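Dnab-like replicative helicase (Bacillus phage SPP1, PDB 3BH0) probably uses ATP hydrolysis to unwind double-stranded DNA in the 5'-3' direction during phage replication, the chain here being its C-terminal ATPase domain. Local coordinates at residues V71-R76 with I225-L230; Y166-T171 with K214-E219; K181-M186 with L220-I225; D239-L244 with F262-D267. All blocks are in the same frame, centred on the assembly; numbering follows the deposited sequence.

Contact 1. Residues V71-R76 with I225-L230; sequences VLIAAR and IALSQL
I73 lays its CD1 methyl against CG2 of I225, 3.6 Å away, reaching back along the neighbouring strand while its CB rests beside CD1 of L227. CG1 of I73 stands anti to the carbonyl carbon (chi1 -61°), and this turns the longer branch toward I225. V71 belongs to the same face of the sheet; its CG1 and CG2 run alongside the I225 branches and point the same way. On the other face L72 sends CD1 over the A226 carbonyl, where it touches A226 CB and S228 CB, and the small A74 sets its CB 3.9 Å from S228 CB. Between these two layers the strands 71-74 and 225-228 run parallel, 25° apart. A226 N bonds to V71 O at 2.8 Å, and I73 N to A226 O at 2.9 Å; S228 N to I73 O and A75 N to S228 O carry the ladder on. OG of S228 donates a hydrogen bond to Q229 O, on a lone pair in the carbonyl plane, and is also hydrogen-bonded to NE2 of Q191. Past the strand ends L230 packs CD1 on the A75 backbone, 3.6 Å from A75 N. R76, bent at chi2 and chi3, curls back so that NH1 meets L230 O at 2.9 Å. That oxygen lies in the guanidinium plane, although the donor sits above the carbonyl plane; NE of R76 pairs with E235. Helix 81-93 covers the face of I73, I225 and L227. Strand 223-228, set between 183-188 and the strand leading through A75 into a probable Walker A loop, is characteristic of the RecA-like P-loop core of DnaB-family helicases.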
loop_
_atom_site.group_PDB
_atom_site.type_symbol
_atom_site.label_atom_id
_atom_site.label_comp_id
_atom_site.label_asym_id
_atom_site.label_seq_id
_atom_site.Cartn_x
_atom_site.Cartn_y
_atom_site.Cartn_z
ATOM N N VAL A 71 -0.852 -7.107 3.861
ATOM C CA VAL A 71 0.395 -6.360 3.878
ATOM C C VAL A 71 0.262 -5.001 4.541
ATOM O O VAL A 71 -0.727 -4.287 4.388
ATOM C CB VAL A 71 1.150 -6.350 2.494
ATOM C CG1 VAL A 71 0.308 -6.920 1.401
ATOM C CG2 VAL A 71 1.677 -4.984 2.117
ATOM N N LEU A 72 1.280 -4.704 5.333
ATOM C CA LEU A 72 1.364 -3.511 6.135
ATOM C C LEU A 72 2.495 -2.606 5.621
ATOM O O LEU A 72 3.606 -3.055 5.383
ATOM C CB LEU A 72 1.607 -3.921 7.588
ATOM C CG LEU A 72 1.185 -2.919 8.644
ATOM C CD1 LEU A 72 -0.350 -2.937 8.791
ATOM C CD2 LEU A 72 1.868 -3.249 9.952
ATOM N N ILE A 73 2.165 -1.338 5.409
ATOM C CA ILE A 73 3.135 -0.314 5.051
ATOM C C ILE A 73 3.125 0.655 6.215
ATOM O O ILE A 73 2.200 1.452 6.369
ATOM C CB ILE A 73 2.784 0.426 3.725
ATOM C CG1 ILE A 73 2.752 -0.559 2.551
ATOM C CG2 ILE A 73 3.812 1.502 3.440
ATOM C CD1 ILE A 73 2.165 0.003 1.286
ATOM N N ALA A 74 4.149 0.542 7.044
ATOM C CA ALA A 74 4.287 1.388 8.204
ATOM C C ALA A 74 5.507 2.326 8.118
ATOM O O ALA A 74 6.573 1.969 7.622
ATOM C CB ALA A 74 4.320 0.548 9.465
ATOM N N ALA A 75 5.332 3.551 8.579
ATOM C CA ALA A 75 6.424 4.525 8.557
ATOM C C ALA A 75 6.074 5.682 9.452
ATOM O O ALA A 75 4.908 5.988 9.648
ATOM C CB ALA A 75 6.684 5.031 7.132
ATOM N N ARG A 76 7.113 6.314 9.984
ATOM C CA ARG A 76 7.014 7.608 10.630
ATOM C C ARG A 76 6.549 8.669 9.615
ATOM O O ARG A 76 6.560 8.415 8.402
ATOM C CB ARG A 76 8.361 7.963 11.254
ATOM C CG ARG A 76 8.769 7.052 12.405
ATOM C CD ARG A 76 7.916 7.296 13.652
ATOM N NE ARG A 76 7.926 8.698 14.043
ATOM C CZ ARG A 76 6.897 9.350 14.584
ATOM N NH1 ARG A 76 5.736 8.742 14.828
ATOM N NH2 ARG A 76 7.028 10.642 14.862
ATOM N N ILE A 225 -3.923 -4.141 1.884
ATOM C CA ILE A 225 -2.754 -3.315 2.149
ATOM C C ILE A 225 -3.146 -2.186 3.113
ATOM O O ILE A 225 -3.836 -1.234 2.733
ATOM C CB ILE A 225 -2.111 -2.740 0.859
ATOM C CG1 ILE A 225 -1.670 -3.866 -0.090
ATOM C CG2 ILE A 225 -0.903 -1.921 1.209
ATOM C CD1 ILE A 225 -1.234 -3.397 -1.460
ATOM N N ALA A 226 -2.720 -2.318 4.365
ATOM C CA ALA A 226 -2.970 -1.308 5.359
ATOM C C ALA A 226 -1.712 -0.480 5.661
ATOM O O ALA A 226 -0.637 -1.014 5.983
ATOM C CB ALA A 226 -3.544 -1.933 6.637
ATOM N N LEU A 227 -1.868 0.836 5.526
ATOM C CA LEU A 227 -0.913 1.812 6.008
ATOM C C LEU A 227 -1.051 1.914 7.527
ATOM O O LEU A 227 -2.151 1.817 8.068
ATOM C CB LEU A 227 -1.153 3.181 5.344
ATOM C CG LEU A 227 -0.449 3.459 4.015
ATOM C CD1 LEU A 227 -0.814 2.420 2.974
ATOM C CD2 LEU A 227 -0.756 4.855 3.487
ATOM N N SER A 228 0.079 2.123 8.196
ATOM C CA SER A 228 0.129 2.144 9.639
ATOM C C SER A 228 1.158 3.149 10.120
ATOM O O SER A 228 2.249 3.280 9.553
ATOM C CB SER A 228 0.467 0.755 10.186
ATOM O OG SER A 228 0.772 0.824 11.568
ATOM N N GLN A 229 0.806 3.847 11.186
ATOM C CA GLN A 229 1.700 4.799 11.802
ATOM C C GLN A 229 2.679 4.008 12.644
ATOM O O GLN A 229 2.546 2.793 12.759
ATOM C CB GLN A 229 0.900 5.813 12.635
ATOM C CG GLN A 229 0.288 5.292 13.951
ATOM C CD GLN A 229 -0.821 6.231 14.504
ATOM O OE1 GLN A 229 -0.948 7.376 14.084
ATOM N NE2 GLN A 229 -1.615 5.732 15.434
ATOM N N LEU A 230 3.681 4.683 13.197
ATOM C CA LEU A 230 4.656 4.045 14.097
ATOM C C LEU A 230 4.886 4.920 15.307
ATOM O O LEU A 230 4.610 6.127 15.266
ATOM C CB LEU A 230 5.995 3.766 13.394
ATOM C CG LEU A 230 6.010 2.557 12.466
ATOM C CD1 LEU A 230 7.203 2.607 11.551
ATOM C CD2 LEU A 230 5.998 1.274 13.250
#

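Contact 2. Residues Y166-T171 with K214-E219; sequences YIWSKT and KKMARE
Two neighbouring helices, 164-176 and 202-220, lie side by side on one face of the parallel part of the mixed sheet in this α/β domain, and a Met-aromatic contact joins them. Their short segments run nearly parallel, 17° apart, with axes 10.9 Å from each other, so long side chains must bridge the gap. W168 and M216 share most of this work. A chi1 of -161°, which sets CG opposite the backbone N, swings the indole across to helix 202-220, where CA of M216 sits over the six-membered ring, 4.1 Å from its centroid, in a CH-pi contact. CB of M216 comes within 3.7 Å of CZ3 of W168, and the two side chains slide past each other in opposite directions. SD of M216 stands oblique to the five-membered ring, 5.2 Å from its centroid. Farther along, CE of M216 crosses to CG2 of I167 at 3.9 Å, on the side where I167 also packs against V185 and I187 of the sheet. OG1 of T171, which faces SD of M216, donates back to I167 O, and that oxygen accepts from both OG1 and N of T171. At the solvent side the E219 carboxylate meets the indole at its edge, with OE1 of E219 3.3 Å from CH2 of W168.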
loop_
_atom_site.group_PDB
_atom_site.type_symbol
_atom_site.label_atom_id
_atom_site.label_comp_id
_atom_site.label_asym_id
_atom_site.label_seq_id
_atom_site.Cartn_x
_atom_site.Cartn_y
_atom_site.Cartn_z
ATOM N N TYR A 166 -17.672 -2.252 7.394
ATOM C CA TYR A 166 -17.982 -1.344 6.299
ATOM C C TYR A 166 -17.153 -1.669 5.063
ATOM O O TYR A 166 -17.665 -1.676 3.952
ATOM C CB TYR A 166 -17.772 0.109 6.748
ATOM C CG TYR A 166 -17.953 1.123 5.650
ATOM C CD1 TYR A 166 -19.167 1.787 5.481
ATOM C CD2 TYR A 166 -16.906 1.420 4.766
ATOM C CE1 TYR A 166 -19.329 2.727 4.444
ATOM C CE2 TYR A 166 -17.059 2.338 3.743
ATOM C CZ TYR A 166 -18.263 2.991 3.590
ATOM O OH TYR A 166 -18.404 3.900 2.571
ATOM N N ILE A 167 -15.868 -1.946 5.260
ATOM C CA ILE A 167 -14.949 -2.192 4.137
ATOM C C ILE A 167 -15.189 -3.559 3.510
ATOM O O ILE A 167 -15.060 -3.722 2.288
ATOM C CB ILE A 167 -13.460 -2.019 4.563
ATOM C CG1 ILE A 167 -13.207 -0.558 4.977
ATOM C CG2 ILE A 167 -12.509 -2.507 3.469
ATOM C CD1 ILE A 167 -11.815 -0.263 5.471
ATOM N N TRP A 168 -15.515 -4.530 4.365
ATOM C CA TRP A 168 -15.970 -5.863 3.958
ATOM C C TRP A 168 -17.073 -5.758 2.927
ATOM O O TRP A 168 -16.993 -6.331 1.843
ATOM C CB TRP A 168 -16.519 -6.625 5.179
ATOM C CG TRP A 168 -16.577 -8.105 4.974
ATOM C CD1 TRP A 168 -17.342 -8.779 4.066
ATOM C CD2 TRP A 168 -15.826 -9.099 5.685
ATOM N NE1 TRP A 168 -17.116 -10.129 4.163
ATOM C CE2 TRP A 168 -16.185 -10.356 5.147
ATOM C CE3 TRP A 168 -14.891 -9.050 6.732
ATOM C CZ2 TRP A 168 -15.638 -11.570 5.622
ATOM C CZ3 TRP A 168 -14.352 -10.254 7.212
ATOM C CH2 TRP A 168 -14.730 -11.502 6.649
ATOM N N SER A 169 -18.113 -5.019 3.291
ATOM C CA SER A 169 -19.250 -4.767 2.416
ATOM C C SER A 169 -18.853 -4.254 1.019
ATOM O O SER A 169 -19.328 -4.767 0.003
ATOM C CB SER A 169 -20.204 -3.800 3.106
ATOM O OG SER A 169 -21.364 -3.607 2.324
ATOM N N LYS A 170 -17.950 -3.270 0.981
ATOM C CA LYS A 170 -17.516 -2.643 -0.271
ATOM C C LYS A 170 -16.638 -3.537 -1.128
ATOM O O LYS A 170 -16.712 -3.509 -2.349
ATOM C CB LYS A 170 -16.808 -1.318 0.015
ATOM C CG LYS A 170 -17.623 -0.369 0.883
ATOM C CD LYS A 170 -18.815 0.243 0.123
ATOM C CE LYS A 170 -19.712 0.984 1.081
ATOM N NZ LYS A 170 -20.673 1.882 0.381
ATOM N N THR A 171 -15.790 -4.319 -0.482
ATOM C CA THR A 171 -14.918 -5.259 -1.188
ATOM C C THR A 171 -15.729 -6.304 -1.972
ATOM O O THR A 171 -15.424 -6.591 -3.129
ATOM C CB THR A 171 -13.970 -5.957 -0.197
ATOM O OG1 THR A 171 -13.363 -4.973 0.654
ATOM C CG2 THR A 171 -12.902 -6.721 -0.932
ATOM N N LYS A 214 -7.176 -9.376 8.216
ATOM C CA LYS A 214 -6.550 -10.587 7.682
ATOM C C LYS A 214 -7.624 -11.625 7.289
ATOM O O LYS A 214 -7.547 -12.241 6.216
ATOM C CB LYS A 214 -5.526 -11.143 8.692
ATOM C CG LYS A 214 -4.894 -12.500 8.351
ATOM C CD LYS A 214 -4.405 -12.590 6.911
ATOM C CE LYS A 214 -3.691 -13.905 6.638
ATOM N NZ LYS A 214 -3.176 -13.910 5.233
ATOM N N LYS A 215 -8.617 -11.805 8.164
ATOM C CA LYS A 215 -9.758 -12.685 7.894
ATOM C C LYS A 215 -10.458 -12.261 6.588
ATOM O O LYS A 215 -10.726 -13.095 5.725
ATOM C CB LYS A 215 -10.742 -12.672 9.073
ATOM C CG LYS A 215 -11.524 -13.967 9.203
ATOM C CD LYS A 215 -12.757 -13.835 10.073
ATOM C CE LYS A 215 -12.456 -14.146 11.531
ATOM N NZ LYS A 215 -13.731 -14.186 12.325
ATOM N N MET A 216 -10.714 -10.957 6.448
ATOM C CA MET A 216 -11.272 -10.395 5.224
ATOM C C MET A 216 -10.419 -10.692 3.987
ATOM O O MET A 216 -10.948 -11.093 2.949
ATOM C CB MET A 216 -11.473 -8.888 5.369
ATOM C CG MET A 216 -12.005 -8.218 4.097
ATOM S SD MET A 216 -12.335 -6.464 4.320
ATOM C CE MET A 216 -10.661 -5.809 4.274
ATOM N N ALA A 217 -9.105 -10.481 4.093
ATOM C CA ALA A 217 -8.171 -10.809 3.016
ATOM C C ALA A 217 -8.380 -12.257 2.580
ATOM O O ALA A 217 -8.528 -12.548 1.392
ATOM C CB ALA A 217 -6.728 -10.586 3.477
ATOM N N ARG A 218 -8.396 -13.150 3.572
ATOM C CA ARG A 218 -8.570 -14.590 3.371
ATOM C C ARG A 218 -9.974 -14.971 2.869
ATOM O O ARG A 218 -10.100 -15.638 1.842
ATOM C CB ARG A 218 -8.242 -15.340 4.675
ATOM C CG ARG A 218 -6.755 -15.385 5.008
ATOM C CD ARG A 218 -6.096 -16.693 4.564
ATOM N NE ARG A 218 -6.445 -17.758 5.500
ATOM C CZ ARG A 218 -7.003 -18.921 5.174
ATOM N NH1 ARG A 218 -7.243 -19.247 3.908
ATOM N NH2 ARG A 218 -7.280 -19.775 6.139
ATOM N N GLU A 219 -11.006 -14.537 3.593
ATOM C CA GLU A 219 -12.399 -14.966 3.364
ATOM C C GLU A 219 -12.955 -14.436 2.051
ATOM O O GLU A 219 -13.686 -15.143 1.362
ATOM C CB GLU A 219 -13.304 -14.573 4.547
ATOM C CG GLU A 219 -14.562 -15.420 4.709
ATOM C CD GLU A 219 -14.892 -15.749 6.185
ATOM O OE1 GLU A 219 -15.047 -14.808 7.004
ATOM O OE2 GLU A 219 -15.007 -16.963 6.522
#

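Contact 3. Residues K181-M186 with L220-I225; sequences KRVIVM and LDVVVI
M186 and I225 lie side by side and point the same way, one of several such pairs across two neighbouring strands of a beta-alpha-beta unit: strand 183-188, helix 202-220, strand 223-228. The M186 chain bends at chi3 (86°), which brings CE to within 3.6 Å of CG2 of I225. I184 lies on the same face, its CG2 methyl 3.7 Å from CD1 of I225 and also alongside CB of V223. M92 of helix 81-93 packs on I184 and I225, while A85 and A89 touch M186. The opposite face carries V185, with V224 beside it. V185 runs obliquely against V222, their CG2 methyls 4.0 Å apart, and I167 and T171 of helix 164-176 pack on V185 from outside. V222 comes just after the helix, whose end is a Schellman motif with D221 as its C-prime residue. CB of V222 is turned toward strand 183-188, and its CG1 meets CB of V183. The strand axes run 19° apart, and the ladder begins weakly: V223 N reaches V183 O at 3.4 Å, whereas V185 N meets V223 O at 2.7 Å. V185 O then takes the next bond while its carbonyl also receives a CA-H contact from V224. That next bond is nearly straight, I225 N to V185 O, at 2.7 Å with an N-H...O angle of 176°.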
loop_
_atom_site.group_PDB
_atom_site.type_symbol
_atom_site.label_atom_id
_atom_site.label_comp_id
_atom_site.label_asym_id
_atom_site.label_seq_id
_atom_site.Cartn_x
_atom_site.Cartn_y
_atom_site.Cartn_z
ATOM N N LYS A 181 -11.279 -10.377 -11.869
ATOM C CA LYS A 181 -10.228 -9.453 -11.460
ATOM C C LYS A 181 -9.842 -9.626 -10.002
ATOM O O LYS A 181 -10.702 -9.704 -9.123
ATOM C CB LYS A 181 -10.660 -8.011 -11.715
ATOM C CG LYS A 181 -11.094 -7.709 -13.134
ATOM C CD LYS A 181 -9.909 -7.420 -14.035
ATOM C CE LYS A 181 -10.357 -6.627 -15.245
ATOM N NZ LYS A 181 -10.740 -5.221 -14.889
ATOM N N ARG A 182 -8.542 -9.686 -9.754
ATOM C CA ARG A 182 -8.026 -9.625 -8.392
ATOM C C ARG A 182 -8.133 -8.197 -7.844
ATOM O O ARG A 182 -7.586 -7.262 -8.439
ATOM C CB ARG A 182 -6.594 -10.181 -8.315
ATOM C CG ARG A 182 -5.920 -10.418 -9.663
ATOM C CD ARG A 182 -4.579 -11.129 -9.521
ATOM N NE ARG A 182 -3.536 -10.376 -10.212
ATOM C CZ ARG A 182 -2.314 -10.822 -10.478
ATOM N NH1 ARG A 182 -1.951 -12.044 -10.127
ATOM N NH2 ARG A 182 -1.449 -10.035 -11.103
ATOM N N VAL A 183 -8.894 -8.055 -6.751
ATOM C CA VAL A 183 -9.145 -6.794 -6.036
ATOM C C VAL A 183 -8.066 -6.551 -4.974
ATOM O O VAL A 183 -7.609 -7.486 -4.310
ATOM C CB VAL A 183 -10.547 -6.812 -5.348
ATOM C CG1 VAL A 183 -10.827 -5.534 -4.558
ATOM C CG2 VAL A 183 -11.653 -7.036 -6.365
ATOM N N ILE A 184 -7.660 -5.292 -4.812
ATOM C CA ILE A 184 -6.667 -4.938 -3.798
ATOM C C ILE A 184 -7.257 -3.859 -2.907
ATOM O O ILE A 184 -7.644 -2.802 -3.390
ATOM C CB ILE A 184 -5.346 -4.464 -4.442
ATOM C CG1 ILE A 184 -4.793 -5.547 -5.368
ATOM C CG2 ILE A 184 -4.304 -4.065 -3.361
ATOM C CD1 ILE A 184 -4.600 -5.090 -6.783
ATOM N N VAL A 185 -7.341 -4.126 -1.610
ATOM C CA VAL A 185 -7.938 -3.168 -0.675
ATOM C C VAL A 185 -6.845 -2.375 0.044
ATOM O O VAL A 185 -6.121 -2.922 0.866
ATOM C CB VAL A 185 -8.893 -3.884 0.320
ATOM C CG1 VAL A 185 -9.633 -2.894 1.211
ATOM C CG2 VAL A 185 -9.888 -4.757 -0.463
ATOM N N MET A 186 -6.715 -1.093 -0.300
ATOM C CA MET A 186 -5.738 -0.206 0.342
ATOM C C MET A 186 -6.422 0.631 1.403
ATOM O O MET A 186 -7.442 1.268 1.135
ATOM C CB MET A 186 -5.075 0.738 -0.661
ATOM C CG MET A 186 -4.175 0.090 -1.686
ATOM S SD MET A 186 -2.860 1.222 -2.222
ATOM C CE MET A 186 -1.633 0.926 -0.946
ATOM N N LEU A 220 -12.602 -13.203 1.697
ATOM C CA LEU A 220 -13.007 -12.637 0.400
ATOM C C LEU A 220 -11.991 -12.879 -0.714
ATOM O O LEU A 220 -12.273 -12.622 -1.877
ATOM C CB LEU A 220 -13.352 -11.142 0.513
ATOM C CG LEU A 220 -14.371 -10.743 1.583
ATOM C CD1 LEU A 220 -14.626 -9.227 1.537
ATOM C CD2 LEU A 220 -15.679 -11.554 1.428
ATOM N N ASP A 221 -10.811 -13.379 -0.358
ATOM C CA ASP A 221 -9.781 -13.715 -1.351
ATOM C C ASP A 221 -9.209 -12.456 -2.029
ATOM O O ASP A 221 -9.071 -12.388 -3.259
ATOM C CB ASP A 221 -10.326 -14.735 -2.388
ATOM C CG ASP A 221 -9.222 -15.526 -3.086
ATOM O OD1 ASP A 221 -8.133 -15.738 -2.493
ATOM O OD2 ASP A 221 -9.458 -15.943 -4.243
ATOM N N VAL A 222 -8.853 -11.467 -1.212
ATOM C CA VAL A 222 -8.259 -10.220 -1.714
ATOM C C VAL A 222 -6.902 -9.913 -1.076
ATOM O O VAL A 222 -6.567 -10.454 -0.022
ATOM C CB VAL A 222 -9.214 -8.995 -1.526
ATOM C CG1 VAL A 222 -10.468 -9.147 -2.410
ATOM C CG2 VAL A 222 -9.584 -8.770 -0.039
ATOM N N VAL A 223 -6.123 -9.051 -1.731
ATOM C CA VAL A 223 -4.962 -8.437 -1.088
ATOM C C VAL A 223 -5.431 -7.251 -0.241
ATOM O O VAL A 223 -6.102 -6.363 -0.743
ATOM C CB VAL A 223 -3.902 -7.959 -2.104
ATOM C CG1 VAL A 223 -2.646 -7.442 -1.362
ATOM C CG2 VAL A 223 -3.534 -9.093 -3.068
ATOM N N VAL A 224 -5.108 -7.265 1.045
ATOM C CA VAL A 224 -5.332 -6.100 1.899
ATOM C C VAL A 224 -3.991 -5.442 2.168
ATOM O O VAL A 224 -3.039 -6.114 2.555
ATOM C CB VAL A 224 -6.039 -6.471 3.207
ATOM C CG1 VAL A 224 -6.231 -5.246 4.088
ATOM C CG2 VAL A 224 -7.393 -7.115 2.886
ATOM N N ILE A 225 -3.923 -4.141 1.884
ATOM C CA ILE A 225 -2.754 -3.315 2.149
ATOM C C ILE A 225 -3.146 -2.186 3.113
ATOM O O ILE A 225 -3.836 -1.234 2.733
ATOM C CB ILE A 225 -2.111 -2.740 0.859
ATOM C CG1 ILE A 225 -1.670 -3.866 -0.090
ATOM C CG2 ILE A 225 -0.903 -1.921 1.209
ATOM C CD1 ILE A 225 -1.234 -3.397 -1.460
#

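Contact 4. Residues D239-L244 with F262-D267; sequences DKRPML and FLYRDD
A bend at chi3 (-88°) lays the R241 guanidinium along the Y264 ring, beyond the CG of R241 that already lies over it. Y264 has CG opposite its backbone N (chi1 176°), which carries the ring toward the loop, and its second torsion turns a face to the arginine. CG of R241 lies over that face, 3.7 Å from the ring centroid, in a CH-pi contact. The guanidinium follows with its own plane turned 21° from the ring, CE2 of Y264 lying over one of its faces and 3.6 Å from NE of R241. D239 OD1 forms a salt bridge with NE of R241 and also accepts from the backbone N of R241 at 2.9 Å, closing an Asx turn. D266 OD1 lies 3.6 Å from NH2 of R241, but well out of the guanidinium plane, with no N-H pointing at it; the same oxygen takes a weak bond from OH of Y264. E280 is a long, weak ion-pair partner of NH1. One residue on, P242 changes the chemistry. Its CB sits over the F262 ring, 3.8 Å from the centroid in a second CH-pi contact, and its CD leans on CB of Y264. The backbone carbonyl of M243 comes obliquely to the same ring, 3.5 Å from O of M243 to CZ of F262, and CD2 of L244 touches CZ from farther along. L230 of contact 1 packs against P242, while A284 of strand 278-286 touches F262. The acidic neighbours would partly offset the arginine's charge. With no hydrogen bond between the segments, the loop is held to residues 262-266 by ring faces, apolar contacts and charge attraction.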
loop_
_atom_site.group_PDB
_atom_site.type_symbol
_atom_site.label_atom_id
_atom_site.label_comp_id
_atom_site.label_asym_id
_atom_site.label_seq_id
_atom_site.Cartn_x
_atom_site.Cartn_y
_atom_site.Cartn_z
ATOM N N ASP A 239 19.910 5.121 15.705
ATOM C CA ASP A 239 19.473 4.600 14.414
ATOM C C ASP A 239 17.940 4.588 14.351
ATOM O O ASP A 239 17.275 3.807 15.046
ATOM C CB ASP A 239 20.038 3.194 14.194
ATOM C CG ASP A 239 19.629 2.597 12.860
ATOM O OD1 ASP A 239 18.742 3.158 12.189
ATOM O OD2 ASP A 239 20.200 1.554 12.469
ATOM N N LYS A 240 17.388 5.449 13.504
ATOM C CA LYS A 240 15.944 5.635 13.448
ATOM C C LYS A 240 15.279 4.808 12.352
ATOM O O LYS A 240 14.187 5.136 11.888
ATOM C CB LYS A 240 15.602 7.126 13.312
ATOM C CG LYS A 240 16.024 7.949 14.522
ATOM C CD LYS A 240 15.881 9.429 14.272
ATOM C CE LYS A 240 16.713 10.240 15.256
ATOM N NZ LYS A 240 18.153 9.803 15.251
ATOM N N ARG A 241 15.944 3.742 11.928
ATOM C CA ARG A 241 15.275 2.750 11.095
ATOM C C ARG A 241 14.227 1.997 11.935
ATOM O O ARG A 241 14.511 1.585 13.071
ATOM C CB ARG A 241 16.279 1.811 10.431
ATOM C CG ARG A 241 16.459 2.131 8.979
ATOM C CD ARG A 241 17.778 1.668 8.423
ATOM N NE ARG A 241 18.783 2.704 8.627
ATOM C CZ ARG A 241 19.805 2.956 7.815
ATOM N NH1 ARG A 241 19.977 2.251 6.698
ATOM N NH2 ARG A 241 20.648 3.931 8.127
ATOM N N PRO A 242 12.992 1.872 11.408
ATOM C CA PRO A 242 11.929 1.234 12.196
ATOM C C PRO A 242 12.223 -0.226 12.430
ATOM O O PRO A 242 12.846 -0.866 11.587
ATOM C CB PRO A 242 10.688 1.380 11.309
ATOM C CG PRO A 242 11.038 2.447 10.327
ATOM C CD PRO A 242 12.504 2.316 10.093
ATOM N N MET A 243 11.800 -0.741 13.579
ATOM C CA MET A 243 11.841 -2.185 13.830
ATOM C C MET A 243 10.475 -2.704 14.227
ATOM O O MET A 243 9.563 -1.919 14.468
ATOM C CB MET A 243 12.881 -2.549 14.881
ATOM C CG MET A 243 12.716 -1.863 16.195
ATOM S SD MET A 243 14.236 -1.991 17.135
ATOM C CE MET A 243 15.469 -1.594 15.892
ATOM N N LEU A 244 10.345 -4.025 14.291
ATOM C CA LEU A 244 9.051 -4.666 14.544
ATOM C C LEU A 244 8.464 -4.288 15.893
ATOM O O LEU A 244 7.248 -4.152 16.020
ATOM C CB LEU A 244 9.131 -6.187 14.377
ATOM C CG LEU A 244 9.345 -6.711 12.955
ATOM C CD1 LEU A 244 9.679 -8.198 13.020
ATOM C CD2 LEU A 244 8.149 -6.475 12.057
ATOM N N PHE A 262 8.450 -1.382 6.018
ATOM C CA PHE A 262 8.769 -0.094 6.609
ATOM C C PHE A 262 9.406 0.808 5.559
ATOM O O PHE A 262 10.108 0.334 4.664
ATOM C CB PHE A 262 9.753 -0.254 7.769
ATOM C CG PHE A 262 9.198 -0.976 8.970
ATOM C CD1 PHE A 262 7.939 -0.684 9.464
ATOM C CD2 PHE A 262 9.975 -1.909 9.640
ATOM C CE1 PHE A 262 7.445 -1.345 10.600
ATOM C CE2 PHE A 262 9.502 -2.565 10.783
ATOM C CZ PHE A 262 8.233 -2.285 11.258
ATOM N N LEU A 263 9.138 2.102 5.671
ATOM C CA LEU A 263 9.806 3.117 4.871
ATOM C C LEU A 263 10.701 3.964 5.764
ATOM O O LEU A 263 10.328 4.343 6.870
ATOM C CB LEU A 263 8.796 4.005 4.146
ATOM C CG LEU A 263 8.163 3.609 2.800
ATOM C CD1 LEU A 263 8.265 2.136 2.423
ATOM C CD2 LEU A 263 6.722 4.011 2.826
ATOM N N TYR A 264 11.895 4.249 5.273
ATOM C CA TYR A 264 12.838 5.095 5.964
ATOM C C TYR A 264 13.512 5.954 4.926
ATOM O O TYR A 264 14.001 5.450 3.916
ATOM C CB TYR A 264 13.854 4.228 6.692
ATOM C CG TYR A 264 14.962 4.978 7.379
ATOM C CD1 TYR A 264 14.746 5.607 8.601
ATOM C CD2 TYR A 264 16.233 5.037 6.821
ATOM C CE1 TYR A 264 15.769 6.284 9.242
ATOM C CE2 TYR A 264 17.260 5.711 7.447
ATOM C CZ TYR A 264 17.028 6.333 8.654
ATOM O OH TYR A 264 18.047 7.002 9.286
ATOM N N ARG A 265 13.517 7.257 5.174
ATOM C CA ARG A 265 14.148 8.217 4.278
ATOM C C ARG A 265 15.279 8.901 5.056
ATOM O O ARG A 265 15.033 9.808 5.846
ATOM C CB ARG A 265 13.086 9.199 3.800
ATOM C CG ARG A 265 13.502 10.098 2.668
ATOM C CD ARG A 265 12.362 11.029 2.303
ATOM N NE ARG A 265 12.848 12.400 2.220
ATOM C CZ ARG A 265 12.491 13.390 3.036
ATOM N NH1 ARG A 265 11.603 13.190 4.001
ATOM N NH2 ARG A 265 13.023 14.593 2.873
ATOM N N ASP A 266 16.513 8.434 4.860
ATOM C CA ASP A 266 17.654 8.842 5.706
ATOM C C ASP A 266 17.871 10.354 5.785
ATOM O O ASP A 266 18.273 10.868 6.836
ATOM C CB ASP A 266 18.964 8.132 5.292
ATOM C CG ASP A 266 20.087 8.290 6.333
ATOM O OD1 ASP A 266 20.469 7.303 6.996
ATOM O OD2 ASP A 266 20.603 9.402 6.514
ATOM N N ASP A 267 17.601 11.057 4.684
ATOM C CA ASP A 267 17.908 12.490 4.603
ATOM C C ASP A 267 16.892 13.392 5.312
ATOM O O ASP A 267 17.111 14.603 5.429
ATOM C CB ASP A 267 18.216 12.951 3.150
ATOM C CG ASP A 267 17.016 12.843 2.212
ATOM O OD1 ASP A 267 15.894 12.559 2.685
ATOM O OD2 ASP A 267 17.195 13.050 0.994
#

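In the fold
Contacts 1 and 3 are the buried core: both use strand 223-228, share I225, and join it to its neighbours 70-74 and 183-188 by the backbone ladders of parallel strands between largely aliphatic layers. Contact 2 lies outside that sheet, 8 Å from contact 3 between centres, and is only partly buried; segments 166-171 and 214-219 exchange no hydrogen bonds and rely on an indole and a methionine. Contact 4 sits on the opposite side of the chain's centre, its centre about 30 Å from that of contact 2. It too is partly buried, and adds charge to ring packing. Strand 259-265 links it to contact 1, where L263 N probably bonds A74 O.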